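Local coordinates for neurotoxin (Clostridium botulinum, PDB 3N7L), which probably binds gangliosides on the nerve-cell surface, as the receptor-binding domain of a mosaic D/C botulinum neurotoxin, at residues Leu11-Asn16 / Val34-Ile39; Pro38-Asp43 / Leu227-Val232; Lys234-Asn239 / Asn275-Gly280. All blocks are in the same frame, centred on the assembly; numbering follows the deposited sequence.

Overall arrangement
The three contacts run from the N-terminal jelly roll to the seam with the C-terminal beta-trefoil. Contact 1 is a surface contact inside the jelly roll, where one leucine is bordered by two asparagines of a hairpin. Contact 2, also at the surface and centred about 12 Å from contact 1, shares Pro38 and Ile39 with it; it carries the same loop across to the linker that follows helix 217-226, and its chemistry turns aromatic. Contact 3 is the buried one: the later part of that same linker meets a trefoil loop through three rings. Its centre lies about 19 Å from that of contact 2, and Lys234 touches Tyr229 between them, whereas contacts 1 and 3 do not touch.

Contact 1 of 3, residues Leu11-Asn16 / Val34-Ile39; sequences LQNKKN and VQLNPI
Leu36 lays its isobutyl group against Asn13 and Asn16, at the edge of the lectin-like jelly roll that forms the N-terminal half of this binding domain. Its CD1 comes closest, lying 3.4 Å from the backbone atom Asn16 O, while the CB of Leu36 sits 3.8 Å from Asn16 OD1. The side chain of Asn13 also touches Leu36 and comes near the backbone of Asn37. The contact is thus a branched apolar chain bordered by polar groups.

Asn16 owes its place to the hairpin between strands 7-14 and 17-20: Lys15 and Asn16 both have left-handed backbone angles, which turn the chain sharply and bring the Asn16 carbonyl over Leu36. With CG of Asn16 swung opposite its own N (chi1 -167°), the amide reaches back to the leucine CB. Further out, Leu18 and Phe44 pack on Leu36 from the neighbouring strands, and Asn13 leans on Phe42. Gln35 pairs through its backbone with Lys45 on strand 44-47, and the next link of that pairing is a probable hydrogen bond from Asn37 N to Asp43 O.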
loop_
_atom_site.group_PDB
_atom_site.type_symbol
_atom_site.label_atom_id
_atom_site.label_comp_id
_atom_site.label_asym_id
_atom_site.label_seq_id
_atom_site.Cartn_x
_atom_site.Cartn_y
_atom_site.Cartn_z
ATOM N N LEU A 11 -13.156 7.130 -14.986
ATOM C CA LEU A 11 -13.921 5.961 -14.571
ATOM C C LEU A 11 -14.039 5.905 -13.056
ATOM O O LEU A 11 -13.059 5.646 -12.357
ATOM C CB LEU A 11 -13.254 4.689 -15.093
ATOM C CG LEU A 11 -13.919 3.353 -14.755
ATOM C CD1 LEU A 11 -15.376 3.345 -15.225
ATOM C CD2 LEU A 11 -13.126 2.236 -15.416
ATOM N N GLN A 12 -15.245 6.155 -12.558
ATOM C CA GLN A 12 -15.500 6.149 -11.125
ATOM C C GLN A 12 -16.751 5.377 -10.744
ATOM O O GLN A 12 -17.627 5.126 -11.569
ATOM C CB GLN A 12 -15.622 7.582 -10.607
ATOM C CG GLN A 12 -14.295 8.276 -10.420
ATOM C CD GLN A 12 -14.450 9.692 -9.919
ATOM O OE1 GLN A 12 -13.548 10.239 -9.281
ATOM N NE2 GLN A 12 -15.589 10.304 -10.215
ATOM N N ASN A 13 -16.817 5.003 -9.473
ATOM C CA ASN A 13 -17.952 4.275 -8.929
ATOM C C ASN A 13 -18.823 5.286 -8.197
ATOM O O ASN A 13 -18.423 5.817 -7.167
ATOM C CB ASN A 13 -17.451 3.205 -7.957
ATOM C CG ASN A 13 -18.555 2.589 -7.124
ATOM O OD1 ASN A 13 -18.278 1.842 -6.189
ATOM N ND2 ASN A 13 -19.808 2.890 -7.453
ATOM N N LYS A 14 -20.002 5.560 -8.746
ATOM C CA LYS A 14 -20.941 6.502 -8.144
ATOM C C LYS A 14 -22.313 5.853 -7.995
ATOM O O LYS A 14 -22.851 5.293 -8.952
ATOM C CB LYS A 14 -21.062 7.765 -9.006
ATOM C CG LYS A 14 -20.336 8.982 -8.451
ATOM C CD LYS A 14 -18.830 8.797 -8.439
ATOM C CE LYS A 14 -18.139 9.922 -7.673
ATOM N NZ LYS A 14 -18.445 11.265 -8.242
ATOM N N LYS A 15 -22.875 5.930 -6.791
ATOM C CA LYS A 15 -24.188 5.348 -6.514
ATOM C C LYS A 15 -24.155 3.849 -6.790
ATOM O O LYS A 15 -25.128 3.283 -7.286
ATOM C CB LYS A 15 -25.263 5.985 -7.402
ATOM C CG LYS A 15 -25.328 7.504 -7.376
ATOM C CD LYS A 15 -26.383 7.994 -8.370
ATOM C CE LYS A 15 -26.480 9.513 -8.406
ATOM N NZ LYS A 15 -27.549 9.978 -9.342
ATOM N N ASN A 16 -23.033 3.212 -6.471
ATOM C CA ASN A 16 -22.868 1.780 -6.697
ATOM C C ASN A 16 -22.974 1.463 -8.191
ATOM O O ASN A 16 -23.489 0.414 -8.585
ATOM C CB ASN A 16 -23.920 0.988 -5.914
ATOM C CG ASN A 16 -23.606 -0.501 -5.853
ATOM O OD1 ASN A 16 -22.539 -0.903 -5.385
ATOM N ND2 ASN A 16 -24.539 -1.325 -6.320
ATOM N N VAL A 34 -17.857 -8.843 -10.977
ATOM C CA VAL A 34 -17.232 -7.553 -10.696
ATOM C C VAL A 34 -17.860 -7.006 -9.421
ATOM O O VAL A 34 -19.052 -6.706 -9.396
ATOM C CB VAL A 34 -17.477 -6.536 -11.828
ATOM C CG1 VAL A 34 -16.862 -5.190 -11.460
ATOM C CG2 VAL A 34 -16.882 -7.051 -13.130
ATOM N N GLN A 35 -17.066 -6.871 -8.365
ATOM C CA GLN A 35 -17.597 -6.373 -7.100
ATOM C C GLN A 35 -17.227 -4.929 -6.838
ATOM O O GLN A 35 -16.073 -4.536 -6.997
ATOM C CB GLN A 35 -17.104 -7.241 -5.947
ATOM C CG GLN A 35 -17.369 -8.724 -6.164
ATOM C CD GLN A 35 -16.811 -9.580 -5.052
ATOM O OE1 GLN A 35 -16.602 -10.781 -5.226
ATOM N NE2 GLN A 35 -16.571 -8.969 -3.896
ATOM N N LEU A 36 -18.219 -4.145 -6.431
ATOM C CA LEU A 36 -18.014 -2.737 -6.134
ATOM C C LEU A 36 -17.981 -2.510 -4.631
ATOM O O LEU A 36 -18.843 -2.996 -3.897
ATOM C CB LEU A 36 -19.132 -1.895 -6.754
ATOM C CG LEU A 36 -19.341 -1.980 -8.269
ATOM C CD1 LEU A 36 -20.412 -0.977 -8.677
ATOM C CD2 LEU A 36 -18.044 -1.684 -8.999
ATOM N N ASN A 37 -16.977 -1.771 -4.175
ATOM C CA ASN A 37 -16.829 -1.470 -2.759
ATOM C C ASN A 37 -17.755 -0.296 -2.433
ATOM O O ASN A 37 -17.640 0.775 -3.030
ATOM C CB ASN A 37 -15.367 -1.114 -2.462
ATOM C CG ASN A 37 -15.093 -0.922 -0.981
ATOM O OD1 ASN A 37 -13.950 -0.691 -0.577
ATOM N ND2 ASN A 37 -16.136 -1.012 -0.163
ATOM N N PRO A 38 -18.695 -0.489 -1.488
ATOM C CA PRO A 38 -19.654 0.545 -1.075
ATOM C C PRO A 38 -19.044 1.691 -0.270
ATOM O O PRO A 38 -19.690 2.718 -0.064
ATOM C CB PRO A 38 -20.681 -0.247 -0.272
ATOM C CG PRO A 38 -19.833 -1.277 0.390
ATOM C CD PRO A 38 -18.937 -1.741 -0.747
ATOM N N ILE A 39 -17.810 1.516 0.195
ATOM C CA ILE A 39 -17.149 2.571 0.952
ATOM C C ILE A 39 -15.799 2.899 0.337
ATOM O O ILE A 39 -15.250 2.109 -0.431
ATOM C CB ILE A 39 -16.930 2.190 2.443
ATOM C CG1 ILE A 39 -15.944 1.032 2.558
ATOM C CG2 ILE A 39 -18.262 1.821 3.093
ATOM C CD1 ILE A 39 -15.556 0.722 3.986
#

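Contact 2 of 3, residues Pro38-Asp43 / Leu227-Val232; sequences PIFPFD and LQYTNV. With SO4 (sulfate ion), chain C.
The carbonyl oxygen of Tyr229, the residue whose ring meets Phe40, is held by two donors: Val232 N at 3.1 Å, closing a type I turn, and more weakly the ammonium of Lys234. This fixes the backbone from which the tyrosine ring reaches over to the jelly-roll loop. There the CD1-CE1 edge of Tyr229 points at the face of Phe40 in a T-shaped pair, centroids 4.8 Å apart and planes at 81°. The approach is off-centre, with Tyr229 CE1 only 3.3 Å from Phe40 CE2.

The opposite face of the phenylalanine is covered by Pro41 CB, so the ring is sandwiched between its own proline and the incoming tyrosine; Leu227 O lies at the edge, 4.0 Å from CZ of Phe40. The peptide between Phe40 and Pro41 is cis, and the hydrogen bond from Phe42 N to Ile39 O makes a type VI turn that directs Phe40 toward the linker. Within the type I turn, Asn231 ND2 donates to O3 of a sulfate, probably from the crystallisation liquor, which Thr292 also binds.

Leu227 leaves helix 217-226 here, and Phe40, Pro41 and Leu227 all rest on Arg206 of strand 202-211, while Leu227 and Gln228 touch Trp78 of strand 72-82. The pair therefore ties the loop between strands 35-36 and 44-47 to the linker running toward the trefoil strand 246-251.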
loop_
_atom_site.group_PDB
_atom_site.type_symbol
_atom_site.label_atom_id
_atom_site.label_comp_id
_atom_site.label_asym_id
_atom_site.label_seq_id
_atom_site.Cartn_x
_atom_site.Cartn_y
_atom_site.Cartn_z
ATOM N N PRO A 38 -18.695 -0.489 -1.488
ATOM C CA PRO A 38 -19.654 0.545 -1.075
ATOM C C PRO A 38 -19.044 1.691 -0.270
ATOM O O PRO A 38 -19.690 2.718 -0.064
ATOM C CB PRO A 38 -20.681 -0.247 -0.272
ATOM C CG PRO A 38 -19.833 -1.277 0.390
ATOM C CD PRO A 38 -18.937 -1.741 -0.747
ATOM N N ILE A 39 -17.810 1.516 0.195
ATOM C CA ILE A 39 -17.149 2.571 0.952
ATOM C C ILE A 39 -15.799 2.899 0.337
ATOM O O ILE A 39 -15.250 2.109 -0.431
ATOM C CB ILE A 39 -16.930 2.190 2.443
ATOM C CG1 ILE A 39 -15.944 1.032 2.558
ATOM C CG2 ILE A 39 -18.262 1.821 3.093
ATOM C CD1 ILE A 39 -15.556 0.722 3.986
ATOM N N PHE A 40 -15.274 4.070 0.680
ATOM C CA PHE A 40 -13.988 4.521 0.171
ATOM C C PHE A 40 -12.967 3.386 0.248
ATOM O O PHE A 40 -12.946 2.625 1.218
ATOM C CB PHE A 40 -13.507 5.734 0.979
ATOM C CG PHE A 40 -12.258 6.362 0.435
ATOM C CD1 PHE A 40 -11.004 5.943 0.868
ATOM C CD2 PHE A 40 -12.335 7.347 -0.548
ATOM C CE1 PHE A 40 -9.840 6.495 0.329
ATOM C CE2 PHE A 40 -11.179 7.902 -1.094
ATOM C CZ PHE A 40 -9.929 7.474 -0.653
ATOM N N PRO A 41 -12.091 3.272 -0.765
ATOM C CA PRO A 41 -11.978 4.119 -1.957
ATOM C C PRO A 41 -12.941 3.805 -3.107
ATOM O O PRO A 41 -12.709 4.228 -4.243
ATOM C CB PRO A 41 -10.525 3.926 -2.356
ATOM C CG PRO A 41 -10.343 2.453 -2.096
ATOM C CD PRO A 41 -11.018 2.258 -0.747
ATOM N N PHE A 42 -14.009 3.065 -2.818
ATOM C CA PHE A 42 -15.018 2.719 -3.824
ATOM C C PHE A 42 -14.454 2.028 -5.062
ATOM O O PHE A 42 -14.900 2.266 -6.183
ATOM C CB PHE A 42 -15.779 3.975 -4.259
ATOM C CG PHE A 42 -16.260 4.820 -3.115
ATOM C CD1 PHE A 42 -15.647 6.033 -2.828
ATOM C CD2 PHE A 42 -17.318 4.396 -2.317
ATOM C CE1 PHE A 42 -16.080 6.818 -1.761
ATOM C CE2 PHE A 42 -17.759 5.173 -1.245
ATOM C CZ PHE A 42 -17.139 6.386 -0.969
ATOM N N ASP A 43 -13.477 1.165 -4.843
ATOM C CA ASP A 43 -12.827 0.420 -5.914
ATOM C C ASP A 43 -13.734 -0.673 -6.474
ATOM O O ASP A 43 -14.757 -1.015 -5.876
ATOM C CB ASP A 43 -11.590 -0.248 -5.342
ATOM C CG ASP A 43 -11.933 -1.158 -4.174
ATOM O OD1 ASP A 43 -12.314 -2.323 -4.411
ATOM O OD2 ASP A 43 -11.855 -0.696 -3.015
ATOM N N LEU A 227 -5.963 12.479 -4.257
ATOM C CA LEU A 227 -6.804 11.281 -4.246
ATOM C C LEU A 227 -6.678 10.513 -2.931
ATOM O O LEU A 227 -7.199 9.408 -2.790
ATOM C CB LEU A 227 -6.430 10.364 -5.421
ATOM C CG LEU A 227 -7.077 10.624 -6.791
ATOM C CD1 LEU A 227 -7.031 12.108 -7.119
ATOM C CD2 LEU A 227 -6.351 9.810 -7.862
ATOM N N GLN A 228 -5.993 11.102 -1.962
ATOM C CA GLN A 228 -5.802 10.446 -0.676
ATOM C C GLN A 228 -6.267 11.287 0.498
ATOM O O GLN A 228 -6.382 12.509 0.393
ATOM C CB GLN A 228 -4.320 10.143 -0.455
ATOM C CG GLN A 228 -3.739 9.063 -1.326
ATOM C CD GLN A 228 -2.251 8.904 -1.098
ATOM O OE1 GLN A 228 -1.444 9.680 -1.614
ATOM N NE2 GLN A 228 -1.878 7.905 -0.305
ATOM N N TYR A 229 -6.549 10.612 1.610
ATOM C CA TYR A 229 -6.905 11.281 2.853
ATOM C C TYR A 229 -5.619 11.069 3.630
ATOM O O TYR A 229 -5.457 10.072 4.329
ATOM C CB TYR A 229 -8.074 10.590 3.551
ATOM C CG TYR A 229 -9.406 10.837 2.888
ATOM C CD1 TYR A 229 -9.913 9.945 1.946
ATOM C CD2 TYR A 229 -10.163 11.969 3.202
ATOM C CE1 TYR A 229 -11.140 10.168 1.331
ATOM C CE2 TYR A 229 -11.397 12.206 2.591
ATOM C CZ TYR A 229 -11.879 11.298 1.656
ATOM O OH TYR A 229 -13.103 11.506 1.052
ATOM N N THR A 230 -4.693 12.007 3.478
ATOM C CA THR A 230 -3.385 11.896 4.106
ATOM C C THR A 230 -3.311 11.782 5.625
ATOM O O THR A 230 -2.259 11.419 6.147
ATOM C CB THR A 230 -2.464 13.039 3.646
ATOM O OG1 THR A 230 -3.011 14.296 4.059
ATOM C CG2 THR A 230 -2.335 13.026 2.127
ATOM N N ASN A 231 -4.399 12.076 6.339
ATOM C CA ASN A 231 -4.361 11.957 7.798
ATOM C C ASN A 231 -4.925 10.627 8.301
ATOM O O ASN A 231 -4.966 10.371 9.502
ATOM C CB ASN A 231 -5.101 13.118 8.483
ATOM C CG ASN A 231 -4.699 13.266 9.956
ATOM O OD1 ASN A 231 -3.511 13.282 10.283
ATOM N ND2 ASN A 231 -5.684 13.373 10.842
ATOM N N VAL A 232 -5.381 9.791 7.379
ATOM C CA VAL A 232 -5.890 8.484 7.750
ATOM C C VAL A 232 -4.701 7.535 7.628
ATOM O O VAL A 232 -4.124 7.392 6.553
ATOM C CB VAL A 232 -7.027 8.020 6.809
ATOM C CG1 VAL A 232 -7.402 6.566 7.107
ATOM C CG2 VAL A 232 -8.249 8.920 6.996
HETATM S S SO4 C . -9.263 14.322 11.641
HETATM O O1 SO4 C . -9.713 13.389 12.678
HETATM O O2 SO4 C . -10.428 14.829 10.897
HETATM O O3 SO4 C . -8.337 13.644 10.686
HETATM O O4 SO4 C . -8.536 15.429 12.292
#

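Contact 3 of 3, residues Lys234-Asn239 / Asn275-Gly280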
loop_
_atom_site.group_PDB
_atom_site.type_symbol
_atom_site.label_atom_id
_atom_site.label_comp_id
_atom_site.label_asym_id
_atom_site.label_seq_id
_atom_site.Cartn_x
_atom_site.Cartn_y
_atom_site.Cartn_z
ATOM N N LYS A 234 -2.626 4.144 7.240
ATOM C CA LYS A 234 -2.947 2.971 6.431
ATOM C C LYS A 234 -2.249 1.708 6.939
ATOM O O LYS A 234 -1.198 1.781 7.582
ATOM C CB LYS A 234 -2.540 3.202 4.969
ATOM C CG LYS A 234 -3.068 4.487 4.320
ATOM C CD LYS A 234 -4.581 4.561 4.350
ATOM C CE LYS A 234 -5.093 5.651 3.417
ATOM N NZ LYS A 234 -4.429 6.958 3.671
ATOM N N ASP A 235 -2.843 0.553 6.652
ATOM C CA ASP A 235 -2.227 -0.708 7.030
ATOM C C ASP A 235 -1.173 -0.998 5.954
ATOM O O ASP A 235 -1.019 -0.213 5.013
ATOM C CB ASP A 235 -3.277 -1.831 7.157
ATOM C CG ASP A 235 -3.879 -2.268 5.827
ATOM O OD1 ASP A 235 -4.895 -2.994 5.887
ATOM O OD2 ASP A 235 -3.362 -1.922 4.745
ATOM N N TYR A 236 -0.447 -2.102 6.086
ATOM C CA TYR A 236 0.628 -2.430 5.147
ATOM C C TYR A 236 0.242 -2.509 3.665
ATOM O O TYR A 236 1.061 -2.218 2.788
ATOM C CB TYR A 236 1.302 -3.740 5.576
ATOM C CG TYR A 236 2.632 -4.024 4.904
ATOM C CD1 TYR A 236 3.702 -3.139 5.026
ATOM C CD2 TYR A 236 2.834 -5.206 4.191
ATOM C CE1 TYR A 236 4.944 -3.423 4.464
ATOM C CE2 TYR A 236 4.073 -5.502 3.623
ATOM C CZ TYR A 236 5.122 -4.608 3.764
ATOM O OH TYR A 236 6.350 -4.901 3.224
ATOM N N TRP A 237 -0.996 -2.895 3.379
ATOM C CA TRP A 237 -1.435 -3.024 1.993
ATOM C C TRP A 237 -2.052 -1.733 1.453
ATOM O O TRP A 237 -2.444 -1.667 0.289
ATOM C CB TRP A 237 -2.438 -4.177 1.868
ATOM C CG TRP A 237 -1.937 -5.488 2.439
ATOM C CD1 TRP A 237 -2.605 -6.315 3.299
ATOM C CD2 TRP A 237 -0.676 -6.119 2.177
ATOM N NE1 TRP A 237 -1.838 -7.420 3.590
ATOM C CE2 TRP A 237 -0.651 -7.326 2.914
ATOM C CE3 TRP A 237 0.436 -5.782 1.391
ATOM C CZ2 TRP A 237 0.444 -8.200 2.889
ATOM C CZ3 TRP A 237 1.525 -6.653 1.365
ATOM C CH2 TRP A 237 1.519 -7.848 2.111
ATOM N N GLY A 238 -2.143 -0.711 2.298
ATOM C CA GLY A 238 -2.706 0.547 1.848
ATOM C C GLY A 238 -4.166 0.788 2.180
ATOM O O GLY A 238 -4.714 1.813 1.775
ATOM N N ASN A 239 -4.812 -0.142 2.881
ATOM C CA ASN A 239 -6.215 0.044 3.269
ATOM C C ASN A 239 -6.204 0.948 4.498
ATOM O O ASN A 239 -5.169 1.091 5.145
ATOM C CB ASN A 239 -6.872 -1.284 3.669
ATOM C CG ASN A 239 -6.806 -2.331 2.574
ATOM O OD1 ASN A 239 -7.244 -2.099 1.453
ATOM N ND2 ASN A 239 -6.267 -3.502 2.907
ATOM N N ASN A 275 6.254 -16.598 2.919
ATOM C CA ASN A 275 5.052 -16.725 2.113
ATOM C C ASN A 275 3.894 -15.940 2.727
ATOM O O ASN A 275 2.922 -15.627 2.041
ATOM C CB ASN A 275 4.669 -18.199 1.870
ATOM C CG ASN A 275 4.748 -19.052 3.114
ATOM O OD1 ASN A 275 4.177 -18.718 4.151
ATOM N ND2 ASN A 275 5.449 -20.180 3.010
ATOM N N ASP A 276 4.032 -15.591 4.007
ATOM C CA ASP A 276 3.015 -14.836 4.751
ATOM C C ASP A 276 3.634 -14.052 5.905
ATOM O O ASP A 276 4.833 -14.138 6.152
ATOM C CB ASP A 276 1.975 -15.786 5.353
ATOM C CG ASP A 276 0.917 -16.195 4.366
ATOM O OD1 ASP A 276 0.088 -17.060 4.717
ATOM O OD2 ASP A 276 0.901 -15.647 3.243
ATOM N N PHE A 277 2.802 -13.291 6.610
ATOM C CA PHE A 277 3.257 -12.539 7.777
ATOM C C PHE A 277 2.554 -13.112 9.003
ATOM O O PHE A 277 2.634 -12.557 10.102
ATOM C CB PHE A 277 2.916 -11.052 7.656
ATOM C CG PHE A 277 3.804 -10.300 6.715
ATOM C CD1 PHE A 277 3.382 -10.003 5.424
ATOM C CD2 PHE A 277 5.079 -9.909 7.111
ATOM C CE1 PHE A 277 4.216 -9.330 4.540
ATOM C CE2 PHE A 277 5.927 -9.234 6.236
ATOM C CZ PHE A 277 5.496 -8.943 4.947
ATOM N N ASN A 278 1.885 -14.243 8.810
ATOM C CA ASN A 278 1.130 -14.869 9.885
ATOM C C ASN A 278 1.901 -15.750 10.860
ATOM O O ASN A 278 1.843 -16.979 10.809
ATOM C CB ASN A 278 -0.053 -15.625 9.281
ATOM C CG ASN A 278 -1.018 -14.690 8.555
ATOM O OD1 ASN A 278 -0.614 -13.931 7.672
ATOM N ND2 ASN A 278 -2.294 -14.735 8.932
ATOM N N GLU A 279 2.608 -15.094 11.772
ATOM C CA GLU A 279 3.388 -15.773 12.793
ATOM C C GLU A 279 3.490 -14.849 14.005
ATOM O O GLU A 279 3.560 -13.628 13.862
ATOM C CB GLU A 279 4.779 -16.118 12.247
ATOM C CG GLU A 279 5.699 -16.794 13.248
ATOM C CD GLU A 279 6.846 -17.543 12.577
ATOM O OE1 GLU A 279 7.261 -17.139 11.464
ATOM O OE2 GLU A 279 7.338 -18.532 13.172
ATOM N N GLY A 280 3.468 -15.431 15.197
ATOM C CA GLY A 280 3.568 -14.633 16.402
ATOM C C GLY A 280 2.257 -14.050 16.892
ATOM O O GLY A 280 1.186 -14.379 16.394
#
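Tyr236 and Trp237, the two residues that meet Phe277, occupy the corners of a type I turn from Asp235 to Gly238, closed by Gly238 N donating to Asp235 O at 3.0 Å. The turn leads into the beta-trefoil half of the binding domain, and Phe277 comes from the loop between trefoil strands 265-270 and 283-287.

Three rings carry the contact. CE1 of Phe277 is the shared point, 3.9 Å from both Tyr236 CE2 and Trp237 CH2, so one carbon of the phenylalanine meets both a flank carbon of the tyrosine and the outer end of the indole. The Tyr236 and Phe277 planes are steeply inclined to each other, at 77°, in an oblique pair. Different first torsions bring the consecutive rings to one target: Tyr236 CG lies opposite its backbone N (chi1 -166°), whereas that of Trp237 lies opposite the carbonyl carbon. The two also pack on each other, with Tyr236 CD2 lying above the indole plane toward its rim.

Around this cluster the two halves of the domain meet. Tyr236 makes a cation-pi contact with Lys141 and packs on Val418 and Val420 of strand 417-421, while Phe277 touches both Ala137 and Ile250 of strand 246-251.

The carboxylate of Asp235 steadies the turn from within. Its OD2 takes a weak bond from Trp237 N at 2.9 Å and a sounder one from Asn239 N at 3.0 Å, the latter arriving from above the carboxylate plane, 52° out of it.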